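Local coordinates for protein 4-alpha-glucanotransferase (Streptococcus agalactiae, PDB 6M6T) that belongs to the amylomaltase (disproportionating enzyme) family of TIM-barrel glucanotransferases and holds glycan ligands in its pockets, at residues Glu273-Trp278 / Lys332-Asp337. Numbering follows the deposited sequence.
Sequences ESDFDW and KEKLGD
The carboxylate of Asp275 takes the ammonium group of Lys334 over one of its faces: NZ stands almost straight above OD2, well out of the carboxylate plane, so the approach is not at the edge. Lys334 NZ lies 2.9 Å from Asp275 OD2, a salt bridge whose hydrogen bond is weak, and 4.0 Å from Asp275 OD1, making the grip one-sided. Lys334 CE follows at 3.5 Å from Asp275 OD2. The two side chains come from opposite directions; Lys334, extended beyond CG, spans most of the gap, while a chi1 of -156°, with CG anti to the backbone N, holds the Asp275 carboxylate out toward helix 324-335. In the TIM barrel this joins the turn between helices 268-273 and 277-289 to the last turn of helix 324-335; helices 277-289 and 324-335 lead into the neighbouring parallel strands 292-295 and 340-342. Asp275, with positive phi, is the C' residue of the Schellman motif closing helix 268-273, and Ser274 to Asp277 form a type I' turn. Phe276, at the N-cap position of helix 277-289, sends its buried ring against Leu327 and Thr330, and Leu335 packs on Ile280 and Ile283. Asp277 OD2 remains 6.5 Å from Lys334 NZ, where it could add a weak, longer-range attraction.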
loop_
_atom_site.group_PDB
_atom_site.type_symbol
_atom_site.label_atom_id
_atom_site.label_comp_id
_atom_site.label_asym_id
_atom_site.label_seq_id
_atom_site.Cartn_x
_atom_site.Cartn_y
_atom_site.Cartn_z
ATOM N N GLU A 273 -5.942 -27.104 -0.093
ATOM C CA GLU A 273 -6.674 -28.032 -0.947
ATOM C C GLU A 273 -6.885 -27.444 -2.338
ATOM O O GLU A 273 -6.729 -28.143 -3.346
ATOM C CB GLU A 273 -8.007 -28.418 -0.296
ATOM C CG GLU A 273 -7.966 -29.763 0.471
ATOM C CD GLU A 273 -8.066 -31.007 -0.435
ATOM O OE1 GLU A 273 -8.938 -31.022 -1.338
ATOM O OE2 GLU A 273 -7.283 -31.974 -0.239
ATOM N N SER A 274 -7.224 -26.151 -2.422
ATOM C CA SER A 274 -7.543 -25.553 -3.714
ATOM C C SER A 274 -6.298 -25.195 -4.514
ATOM O O SER A 274 -6.412 -24.511 -5.543
ATOM C CB SER A 274 -8.434 -24.316 -3.554
ATOM O OG SER A 274 -7.909 -23.361 -2.653
ATOM N N ASP A 275 -5.128 -25.676 -4.078
ATOM C CA ASP A 275 -3.858 -25.442 -4.753
ATOM C C ASP A 275 -3.469 -23.965 -4.744
ATOM O O ASP A 275 -2.745 -23.508 -5.622
ATOM C CB ASP A 275 -3.898 -25.993 -6.179
ATOM C CG ASP A 275 -2.529 -26.299 -6.711
ATOM O OD1 ASP A 275 -1.557 -26.086 -5.952
ATOM O OD2 ASP A 275 -2.419 -26.744 -7.878
ATOM N N PHE A 276 -3.964 -23.212 -3.761
ATOM C CA PHE A 276 -3.681 -21.783 -3.612
ATOM C C PHE A 276 -4.078 -20.955 -4.848
ATOM O O PHE A 276 -3.535 -19.874 -5.083
ATOM C CB PHE A 276 -2.212 -21.572 -3.256
ATOM C CG PHE A 276 -1.781 -22.294 -2.020
ATOM C CD1 PHE A 276 -1.960 -21.719 -0.775
ATOM C CD2 PHE A 276 -1.172 -23.529 -2.102
ATOM C CE1 PHE A 276 -1.548 -22.361 0.367
ATOM C CE2 PHE A 276 -0.760 -24.177 -0.961
ATOM C CZ PHE A 276 -0.955 -23.591 0.277
ATOM N N ASP A 277 -5.060 -21.440 -5.614
ATOM C CA ASP A 277 -5.595 -20.759 -6.791
ATOM C C ASP A 277 -5.651 -19.242 -6.605
ATOM O O ASP A 277 -5.047 -18.471 -7.369
ATOM C CB ASP A 277 -6.995 -21.343 -7.064
ATOM C CG ASP A 277 -7.612 -20.903 -8.415
ATOM O OD1 ASP A 277 -7.749 -19.675 -8.699
ATOM O OD2 ASP A 277 -8.005 -21.822 -9.181
ATOM N N TRP A 278 -6.329 -18.807 -5.549
ATOM C CA TRP A 278 -6.566 -17.380 -5.362
ATOM C C TRP A 278 -5.262 -16.622 -5.147
ATOM O O TRP A 278 -5.099 -15.504 -5.645
ATOM C CB TRP A 278 -7.513 -17.166 -4.187
ATOM C CG TRP A 278 -7.895 -15.739 -3.942
ATOM C CD1 TRP A 278 -8.603 -14.909 -4.784
ATOM C CD2 TRP A 278 -7.604 -14.968 -2.768
ATOM N NE1 TRP A 278 -8.763 -13.674 -4.196
ATOM C CE2 TRP A 278 -8.160 -13.686 -2.961
ATOM C CE3 TRP A 278 -6.924 -15.237 -1.573
ATOM C CZ2 TRP A 278 -8.056 -12.678 -2.001
ATOM C CZ3 TRP A 278 -6.828 -14.235 -0.621
ATOM C CH2 TRP A 278 -7.391 -12.977 -0.839
ATOM N N LYS A 332 6.409 -20.491 -7.077
ATOM C CA LYS A 332 7.609 -20.709 -7.885
ATOM C C LYS A 332 7.325 -21.621 -9.074
ATOM O O LYS A 332 7.604 -21.266 -10.222
ATOM C CB LYS A 332 8.744 -21.292 -7.035
ATOM C CG LYS A 332 10.122 -21.099 -7.668
ATOM C CD LYS A 332 11.165 -22.044 -7.111
ATOM C CE LYS A 332 12.588 -21.646 -7.591
ATOM N NZ LYS A 332 13.367 -22.743 -8.287
ATOM N N GLU A 333 6.765 -22.805 -8.818
ATOM C CA GLU A 333 6.480 -23.733 -9.910
ATOM C C GLU A 333 5.587 -23.098 -10.982
ATOM O O GLU A 333 5.900 -23.146 -12.180
ATOM C CB GLU A 333 5.829 -25.006 -9.369
ATOM C CG GLU A 333 5.481 -25.996 -10.479
ATOM C CD GLU A 333 6.694 -26.356 -11.357
ATOM O OE1 GLU A 333 6.901 -25.718 -12.426
ATOM O OE2 GLU A 333 7.450 -27.282 -10.968
ATOM N N LYS A 334 4.468 -22.497 -10.575
ATOM C CA LYS A 334 3.471 -22.113 -11.561
ATOM C C LYS A 334 3.798 -20.788 -12.235
ATOM O O LYS A 334 3.412 -20.575 -13.389
ATOM C CB LYS A 334 2.092 -22.057 -10.903
ATOM C CG LYS A 334 1.415 -23.403 -10.806
ATOM C CD LYS A 334 0.168 -23.301 -9.981
ATOM C CE LYS A 334 -0.622 -24.588 -10.051
ATOM N NZ LYS A 334 -1.989 -24.362 -9.504
ATOM N N LEU A 335 4.524 -19.908 -11.555
ATOM C CA LEU A 335 4.766 -18.552 -12.018
ATOM C C LEU A 335 6.219 -18.274 -12.387
ATOM O O LEU A 335 6.500 -17.193 -12.921
ATOM C CB LEU A 335 4.321 -17.558 -10.940
ATOM C CG LEU A 335 2.811 -17.465 -10.777
ATOM C CD1 LEU A 335 2.412 -16.379 -9.783
ATOM C CD2 LEU A 335 2.236 -17.199 -12.133
ATOM N N GLY A 336 7.141 -19.225 -12.149
ATOM C CA GLY A 336 8.571 -18.962 -12.186
ATOM C C GLY A 336 9.032 -18.285 -10.905
ATOM O O GLY A 336 8.255 -18.103 -9.968
ATOM N N ASP A 337 10.313 -17.905 -10.860
ATOM C CA ASP A 337 10.796 -17.031 -9.787
ATOM C C ASP A 337 10.390 -15.583 -10.095
ATOM O O ASP A 337 10.254 -15.202 -11.262
ATOM C CB ASP A 337 12.315 -17.189 -9.592
ATOM C CG ASP A 337 13.138 -16.837 -10.844
ATOM O OD1 ASP A 337 12.950 -15.738 -11.421
ATOM O OD2 ASP A 337 13.989 -17.676 -11.249
#